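Local coordinates for protein argonaute (Marinitoga piezophila, PDB 5I4A) that uses short 5'-hydroxyl RNA guides to bind complementary single-stranded DNA or RNA targets and cleave them with divalent metal ions, at residues 43-46 / 51-54; 418-423 / 429-434; 550-555 / 570-575. All blocks are in the same frame, centred on the assembly; numbering follows the deposited sequence.

How the contacts relate
The three contacts follow one another along the chain without touching. Contact 1 lies in the N-terminal domain, on the PAZ lobe, and contact 2 joins the Mid domain to the PIWI domain on the opposite side of the chain's centre, their centres about 59 Å apart. Contact 3, within the PIWI domain, is nearer the middle: its centre is about 28 Å from that of contact 2 and about 38 Å from that of contact 1. The guide RNA reaches the helix of contact 2 through Lys421, and passes about 7 Å from the nearest atoms of contacts 1 and 3. All three lie away from the residues inferred to be catalytic, Asp449, Glu485, Asp519 and Asn627.

Contact 1: 43-46 / 51-54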
# COMPACT_ATOMS: atom_id res chain seq x y z
N LYS A 43 28.94 -4.88 -6.55
CA LYS A 43 29.04 -4.35 -7.91
C LYS A 43 30.21 -3.38 -8.04
O LYS A 43 30.33 -2.42 -7.27
CB LYS A 43 27.74 -3.65 -8.30
CG LYS A 43 27.62 -3.35 -9.78
CD LYS A 43 26.18 -3.13 -10.20
CE LYS A 43 26.00 -3.28 -11.70
NZ LYS A 43 24.56 -3.36 -12.08
N PHE A 44 31.08 -3.65 -9.01
CA PHE A 44 32.09 -2.71 -9.46
C PHE A 44 31.54 -1.89 -10.62
O PHE A 44 30.74 -2.38 -11.42
CB PHE A 44 33.36 -3.44 -9.92
CG PHE A 44 34.22 -3.97 -8.80
CD1 PHE A 44 33.75 -4.98 -7.97
CD2 PHE A 44 35.50 -3.50 -8.61
CE1 PHE A 44 34.54 -5.48 -6.95
CE2 PHE A 44 36.30 -3.99 -7.60
CZ PHE A 44 35.82 -4.98 -6.76
N GLN A 45 31.99 -0.64 -10.72
CA GLN A 45 31.68 0.20 -11.86
C GLN A 45 32.91 0.34 -12.74
O GLN A 45 34.04 0.10 -12.31
CB GLN A 45 31.17 1.57 -11.41
CG GLN A 45 30.53 2.41 -12.52
CD GLN A 45 29.45 1.66 -13.28
OE1 GLN A 45 28.57 1.04 -12.68
NE2 GLN A 45 29.50 1.72 -14.60
N ASP A 46 32.68 0.71 -14.00
CA ASP A 46 33.74 0.82 -14.99
C ASP A 46 33.69 2.17 -15.68
O ASP A 46 32.64 2.82 -15.75
CB ASP A 46 33.65 -0.30 -16.04
CG ASP A 46 32.38 -0.20 -16.87
OD1 ASP A 46 32.42 0.48 -17.92
OD2 ASP A 46 31.36 -0.80 -16.48
N VAL A 51 38.39 0.72 -13.62
CA VAL A 51 37.33 0.05 -12.88
C VAL A 51 37.48 0.43 -11.41
O VAL A 51 38.60 0.42 -10.88
CB VAL A 51 37.40 -1.48 -13.06
CG1 VAL A 51 36.54 -2.19 -12.02
CG2 VAL A 51 36.96 -1.86 -14.46
N TRP A 52 36.37 0.78 -10.76
CA TRP A 52 36.43 1.25 -9.39
C TRP A 52 35.33 0.62 -8.55
O TRP A 52 34.38 0.02 -9.06
CB TRP A 52 36.34 2.78 -9.32
CG TRP A 52 35.38 3.42 -10.27
CD1 TRP A 52 35.61 3.73 -11.58
CD2 TRP A 52 34.05 3.87 -9.99
NE1 TRP A 52 34.51 4.32 -12.13
CE2 TRP A 52 33.53 4.42 -11.17
CE3 TRP A 52 33.24 3.85 -8.84
CZ2 TRP A 52 32.25 4.96 -11.25
CZ3 TRP A 52 31.97 4.38 -8.93
CH2 TRP A 52 31.48 4.92 -10.12
N ILE A 53 35.49 0.75 -7.23
CA ILE A 53 34.54 0.23 -6.26
C ILE A 53 34.44 1.23 -5.11
O ILE A 53 35.44 1.78 -4.66
CB ILE A 53 34.96 -1.17 -5.75
CG1 ILE A 53 33.90 -1.74 -4.80
CG2 ILE A 53 36.33 -1.13 -5.07
CD1 ILE A 53 34.25 -3.10 -4.25
N GLU A 54 33.21 1.47 -4.66
CA GLU A 54 32.94 2.35 -3.53
C GLU A 54 32.53 1.50 -2.34
O GLU A 54 31.54 0.75 -2.42
CB GLU A 54 31.86 3.38 -3.88
CG GLU A 54 32.33 4.40 -4.91
CD GLU A 54 31.19 5.01 -5.71
OE1 GLU A 54 30.05 4.51 -5.61
OE2 GLU A 54 31.44 5.98 -6.44
O HOH W 1 30.92 0.51 -6.56
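Gln45 and Trp52 face each other across a short antiparallel beta hairpin, formed by strands 45-46 and 51-56 at one side of the four-stranded sheet of the N-terminal domain. They are a hydrogen-bonded pair: Gln45 N gives to Trp52 O at 3.0 Å, and Trp52 N returns a bond of 2.9 Å to Gln45 O. On the same face of the sheet, the indole lies alongside the glutamine chain. Gln45 CB sits over one face of its six-membered ring, 3.5 Å from the centroid and 11° off the normal, and Gln45 CG rests 3.3 Å from Trp52 CZ2. With CG between the backbone N and carbonyl carbon (chi1 39°), Trp52 swings its ring back over the neighbouring strand. A serine here would probably leave the aliphatic part of Gln45 without its aromatic cover and open a gap beside Tyr21, whose ring meets the indole on the adjoining strand 16-22. Phe44 goes to the buried side, toward helix 29-40, where Ala33 and Leu36 touch it. Ile53, its chain fully extended, reaches CD1 over a face of the Phe44 ring, 3.9 Å from the centroid and displaced toward the rim, while Val51 CG1 packs obliquely against Phe44 CD2. At the turn end of the hairpin Asp46 OD2 makes a salt bridge with Lys30. Where direct pairing stops, a water bridges the two segments, giving to Lys43 O and accepting from Glu54 N, at 3.1 Å each.

Contact 2: 418-423 / 429-434; sequences YVYKMG and CKPFIL. With nucleotides of chain B.
The junction of the Mid and PIWI domains, beside the guide-binding groove, brings Tyr420 of helix 412-424 against Pro431 and Phe432 of the chain that follows. The phenol end does the touching. Tyr420 OH lies 3.4 Å from Pro431 CB, and Tyr420 CE2 is 3.8 Å from the same carbon, the tyrosine and proline side chains crossing at about a right angle. The hydroxyl also reaches the edge of the Phe432 ring, near its plane, 3.3 Å from Phe432 CE2. Tyr420 gets there because its CG is anti to the backbone N (chi1 180°), which carries the ring out from the helix toward residues 431-432. One turn on, the carbonyl O of Gly423 meets Cys429 CB at 3.5 Å. The helix belongs to the Mid domain, built round a parallel beta sheet, and Tyr418 and Met422 pack on strand 374-379 of that sheet. Residues 433-434 instead join the small antiparallel sheet with strands 271-272 and 277-278, and the Phe432 ring meets Tyr271 edge-to-face. From another side of the helix Lys421 extends toward the guide RNA of chain B: its NZ is modelled 2.5 Å from OP1 of U3, too short for the exact length to be trusted, and makes a weak bond to O3' of A2. Leu638 O, near the C-terminus, is a further acceptor for Lys421 NZ.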
# COMPACT_ATOMS: atom_id res chain seq x y z
N TYR A 418 -23.92 -2.75 3.72
CA TYR A 418 -24.40 -2.32 2.41
C TYR A 418 -25.20 -1.03 2.52
O TYR A 418 -25.00 -0.10 1.72
CB TYR A 418 -25.24 -3.45 1.81
CG TYR A 418 -25.60 -3.34 0.35
CD1 TYR A 418 -24.68 -2.91 -0.60
CD2 TYR A 418 -26.87 -3.71 -0.08
CE1 TYR A 418 -25.02 -2.83 -1.94
CE2 TYR A 418 -27.22 -3.63 -1.42
CZ TYR A 418 -26.29 -3.19 -2.34
OH TYR A 418 -26.65 -3.12 -3.67
N VAL A 419 -26.09 -0.93 3.51
CA VAL A 419 -26.88 0.28 3.69
C VAL A 419 -25.99 1.43 4.15
O VAL A 419 -26.20 2.59 3.76
CB VAL A 419 -28.04 0.04 4.67
CG1 VAL A 419 -28.85 1.31 4.86
CG2 VAL A 419 -28.92 -1.09 4.18
N TYR A 420 -24.99 1.14 4.98
CA TYR A 420 -24.04 2.17 5.39
C TYR A 420 -23.32 2.75 4.19
O TYR A 420 -23.18 3.97 4.06
CB TYR A 420 -23.04 1.60 6.40
CG TYR A 420 -22.02 2.61 6.86
CD1 TYR A 420 -20.86 2.85 6.13
CD2 TYR A 420 -22.22 3.34 8.03
CE1 TYR A 420 -19.93 3.78 6.55
CE2 TYR A 420 -21.30 4.28 8.45
CZ TYR A 420 -20.15 4.49 7.71
OH TYR A 420 -19.23 5.42 8.12
N LYS A 421 -22.82 1.88 3.30
CA LYS A 421 -22.14 2.33 2.10
C LYS A 421 -23.03 3.25 1.27
O LYS A 421 -22.58 4.28 0.75
CB LYS A 421 -21.69 1.13 1.26
CG LYS A 421 -21.07 1.51 -0.07
CD LYS A 421 -20.63 0.29 -0.86
CE LYS A 421 -19.85 0.70 -2.09
NZ LYS A 421 -19.29 -0.46 -2.85
N MET A 422 -24.31 2.88 1.13
CA MET A 422 -25.25 3.73 0.39
C MET A 422 -25.34 5.12 1.01
O MET A 422 -25.28 6.13 0.31
CB MET A 422 -26.62 3.07 0.35
CG MET A 422 -26.68 1.81 -0.48
SD MET A 422 -28.33 1.09 -0.45
CE MET A 422 -28.10 -0.32 -1.52
N GLY A 423 -25.47 5.18 2.34
CA GLY A 423 -25.45 6.47 3.01
C GLY A 423 -24.15 7.21 2.76
O GLY A 423 -24.15 8.42 2.51
N CYS A 429 -25.46 13.31 3.13
CA CYS A 429 -25.32 12.58 4.38
C CYS A 429 -23.91 12.74 4.95
O CYS A 429 -22.96 13.05 4.23
CB CYS A 429 -25.63 11.10 4.19
SG CYS A 429 -27.36 10.73 3.85
N LYS A 430 -23.80 12.53 6.25
CA LYS A 430 -22.51 12.49 6.94
C LYS A 430 -22.63 11.46 8.05
O LYS A 430 -23.29 11.71 9.07
CB LYS A 430 -22.10 13.85 7.49
CG LYS A 430 -20.78 13.84 8.26
CD LYS A 430 -19.64 13.26 7.42
CE LYS A 430 -19.31 14.14 6.23
NZ LYS A 430 -18.22 13.53 5.41
N PRO A 431 -22.05 10.27 7.87
CA PRO A 431 -22.18 9.22 8.90
C PRO A 431 -21.67 9.65 10.27
O PRO A 431 -22.25 9.24 11.28
CB PRO A 431 -21.35 8.07 8.32
CG PRO A 431 -21.46 8.26 6.83
CD PRO A 431 -21.43 9.76 6.63
N PHE A 432 -20.62 10.47 10.32
CA PHE A 432 -20.02 10.88 11.59
C PHE A 432 -19.01 11.98 11.30
O PHE A 432 -18.52 12.12 10.17
CB PHE A 432 -19.34 9.71 12.30
CG PHE A 432 -18.21 9.09 11.51
CD1 PHE A 432 -16.95 9.67 11.51
CD2 PHE A 432 -18.42 7.94 10.77
CE1 PHE A 432 -15.92 9.11 10.78
CE2 PHE A 432 -17.38 7.37 10.04
CZ PHE A 432 -16.13 7.96 10.05
N ILE A 433 -18.68 12.74 12.34
CA ILE A 433 -17.50 13.60 12.32
C ILE A 433 -16.64 13.21 13.51
O ILE A 433 -17.13 12.72 14.53
CB ILE A 433 -17.85 15.10 12.35
CG1 ILE A 433 -18.44 15.50 13.71
CG2 ILE A 433 -18.79 15.46 11.22
CD1 ILE A 433 -18.75 16.98 13.82
N LEU A 434 -15.33 13.39 13.36
CA LEU A 434 -14.40 13.07 14.43
C LEU A 434 -14.43 14.18 15.47
O LEU A 434 -14.39 15.36 15.13
CB LEU A 434 -12.99 12.87 13.89
CG LEU A 434 -12.81 11.71 12.91
CD1 LEU A 434 -11.33 11.43 12.69
CD2 LEU A 434 -13.52 10.46 13.40
P A B 2 -20.03 -7.79 -2.49
OP1 A B 2 -18.85 -8.57 -2.07
OP2 A B 2 -21.37 -8.43 -2.54
O5' A B 2 -20.12 -6.53 -1.51
C5' A B 2 -21.09 -5.51 -1.70
C4' A B 2 -21.13 -4.60 -0.50
O4' A B 2 -21.69 -5.32 0.63
C3' A B 2 -19.78 -4.12 -0.00
O3' A B 2 -19.29 -2.99 -0.71
C2' A B 2 -20.03 -3.87 1.47
O2' A B 2 -20.72 -2.64 1.67
C1' A B 2 -20.98 -5.01 1.81
N9 A B 2 -20.25 -6.22 2.22
C8 A B 2 -20.05 -7.37 1.50
N7 A B 2 -19.36 -8.29 2.13
C5 A B 2 -19.07 -7.69 3.36
C6 A B 2 -18.36 -8.14 4.49
N6 A B 2 -17.78 -9.34 4.57
N1 A B 2 -18.27 -7.29 5.54
C2 A B 2 -18.85 -6.09 5.46
N3 A B 2 -19.54 -5.56 4.45
C4 A B 2 -19.62 -6.42 3.42
P U B 3 -17.71 -2.80 -0.90
OP1 U B 3 -17.46 -1.50 -1.57
OP2 U B 3 -17.14 -4.04 -1.47
O5' U B 3 -17.19 -2.67 0.60
C5' U B 3 -15.92 -3.19 0.97
C4' U B 3 -15.76 -3.22 2.46
O4' U B 3 -16.55 -4.29 3.03
C3' U B 3 -14.35 -3.49 2.95
O3' U B 3 -13.56 -2.32 2.98
C2' U B 3 -14.57 -4.10 4.32
O2' U B 3 -14.82 -3.09 5.28
C1' U B 3 -15.86 -4.90 4.09
N1 U B 3 -15.57 -6.30 3.72
C2 U B 3 -15.03 -7.15 4.67
O2 U B 3 -14.78 -6.81 5.82
N3 U B 3 -14.79 -8.43 4.23
C4 U B 3 -15.03 -8.93 2.98
O4 U B 3 -14.76 -10.11 2.74
C5 U B 3 -15.59 -8.00 2.05
C6 U B 3 -15.83 -6.74 2.44

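Contact 3: 550-555 / 570-575; sequences NINSYD and IYYPKT
Tyr572 OH donates to Ile551 O at 2.7 Å, the one hydrogen bond between residues 550-555 and 570-575. The hydroxyl comes from above the carbonyl plane, 55° out of it, while the carbonyl oxygen lies at the edge of the phenol ring. Here CG of Tyr572 is anti to its own carbonyl carbon (chi1 -64°), and the ring projects across to the loop. Beside it, Asn552 OD1 approaches Tyr572 CE2 obliquely at 3.7 Å, its amide turned 43° from the ring plane. Apolar contact adds to this at Ile551, where Ile570 CD1 fits against both CB and CD1, each at 3.6 Å. These residues lie in the PIWI domain, whose RNase H fold carries a mixed beta sheet: the loop 550-555 links strands 539-546 and 560-565, and Ile570 is on the neighbouring strand 568-571. The two isoleucines share Leu564 and Glu583 as further neighbours on the flanking strands. The loop is positioned by its own polar contacts: Asn552 OD1 accepts from Ser553 N, 2.9 Å away, and its ND2 gives to Gln579 O. Asn7 of the N-terminal domain bonds Asn552 N through its OD1 and Asn550 O through its ND2. Farther along, Ser553 OG accepts from Asp555 N at 2.7 Å in an ST turn, and Tyr554 stacks its ring on Tyr5.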
# COMPACT_ATOMS: atom_id res chain seq x y z
N ASN A 550 9.71 -0.69 7.40
CA ASN A 550 10.25 -1.95 7.90
C ASN A 550 10.42 -1.95 9.41
O ASN A 550 10.81 -2.97 9.98
CB ASN A 550 11.59 -2.23 7.22
CG ASN A 550 11.96 -3.70 7.26
OD1 ASN A 550 11.16 -4.56 6.90
ND2 ASN A 550 13.18 -3.99 7.70
N ILE A 551 10.15 -0.83 10.07
CA ILE A 551 10.32 -0.72 11.52
C ILE A 551 9.12 -1.35 12.20
O ILE A 551 7.97 -0.98 11.94
CB ILE A 551 10.50 0.74 11.94
CG1 ILE A 551 11.75 1.33 11.27
CG2 ILE A 551 10.58 0.85 13.46
CD1 ILE A 551 11.84 2.84 11.36
N ASN A 552 9.37 -2.30 13.09
CA ASN A 552 8.29 -3.04 13.72
C ASN A 552 8.77 -3.55 15.07
O ASN A 552 9.78 -3.08 15.61
CB ASN A 552 7.81 -4.17 12.78
CG ASN A 552 6.31 -4.37 12.85
OD1 ASN A 552 5.71 -4.23 13.91
ND2 ASN A 552 5.71 -4.70 11.72
N SER A 553 8.06 -4.53 15.63
CA SER A 553 8.32 -5.02 16.97
C SER A 553 7.52 -6.29 17.21
O SER A 553 6.50 -6.54 16.55
CB SER A 553 7.96 -3.98 18.03
OG SER A 553 7.90 -4.56 19.32
N TYR A 554 7.99 -7.10 18.16
CA TYR A 554 7.19 -8.20 18.66
C TYR A 554 6.16 -7.74 19.69
O TYR A 554 5.22 -8.48 19.98
CB TYR A 554 8.07 -9.30 19.26
CG TYR A 554 9.15 -8.82 20.21
CD1 TYR A 554 8.84 -8.48 21.53
CD2 TYR A 554 10.47 -8.73 19.81
CE1 TYR A 554 9.83 -8.05 22.41
CE2 TYR A 554 11.46 -8.30 20.67
CZ TYR A 554 11.13 -7.96 21.97
OH TYR A 554 12.11 -7.53 22.84
N ASP A 555 6.32 -6.54 20.24
CA ASP A 555 5.29 -5.95 21.08
C ASP A 555 4.11 -5.50 20.22
O ASP A 555 4.23 -5.31 19.01
CB ASP A 555 5.85 -4.76 21.86
CG ASP A 555 6.97 -5.15 22.81
OD1 ASP A 555 6.87 -6.25 23.40
OD2 ASP A 555 7.93 -4.37 22.95
N ILE A 570 5.94 7.06 13.41
CA ILE A 570 5.34 5.85 12.86
C ILE A 570 4.05 5.58 13.62
O ILE A 570 4.06 5.56 14.85
CB ILE A 570 6.27 4.62 12.97
CG1 ILE A 570 7.64 4.91 12.38
CG2 ILE A 570 5.65 3.42 12.28
CD1 ILE A 570 8.57 3.74 12.49
N TYR A 571 2.96 5.38 12.89
CA TYR A 571 1.74 4.90 13.50
C TYR A 571 1.41 3.52 12.97
O TYR A 571 1.74 3.17 11.83
CB TYR A 571 0.56 5.87 13.29
CG TYR A 571 -0.04 5.91 11.90
CD1 TYR A 571 -0.98 4.96 11.50
CD2 TYR A 571 0.29 6.92 11.01
CE1 TYR A 571 -1.55 5.01 10.24
CE2 TYR A 571 -0.28 6.97 9.75
CZ TYR A 571 -1.19 6.01 9.36
OH TYR A 571 -1.76 6.06 8.11
N TYR A 572 0.79 2.71 13.82
CA TYR A 572 0.37 1.36 13.47
C TYR A 572 -1.15 1.31 13.56
O TYR A 572 -1.70 1.22 14.67
CB TYR A 572 1.01 0.33 14.40
CG TYR A 572 2.52 0.27 14.29
CD1 TYR A 572 3.32 1.22 14.91
CD2 TYR A 572 3.15 -0.74 13.56
CE1 TYR A 572 4.70 1.18 14.80
CE2 TYR A 572 4.52 -0.79 13.45
CZ TYR A 572 5.29 0.17 14.07
OH TYR A 572 6.67 0.13 13.97
N PRO A 573 -1.86 1.40 12.45
CA PRO A 573 -3.32 1.49 12.50
C PRO A 573 -3.94 0.18 12.96
O PRO A 573 -3.35 -0.90 12.84
CB PRO A 573 -3.71 1.81 11.06
CG PRO A 573 -2.60 1.23 10.24
CD PRO A 573 -1.35 1.40 11.06
N LYS A 574 -5.16 0.29 13.49
CA LYS A 574 -5.87 -0.89 13.95
C LYS A 574 -6.13 -1.83 12.78
O LYS A 574 -6.55 -1.41 11.70
CB LYS A 574 -7.19 -0.51 14.62
CG LYS A 574 -7.95 -1.70 15.19
CD LYS A 574 -9.07 -1.29 16.13
CE LYS A 574 -10.33 -0.90 15.37
NZ LYS A 574 -10.16 0.35 14.57
N THR A 575 -5.87 -3.12 13.00
CA THR A 575 -5.98 -4.12 11.96
C THR A 575 -6.17 -5.48 12.61
O THR A 575 -5.56 -5.76 13.65
CB THR A 575 -4.74 -4.13 11.05
OG1 THR A 575 -4.49 -2.80 10.56
CG2 THR A 575 -4.94 -5.04 9.87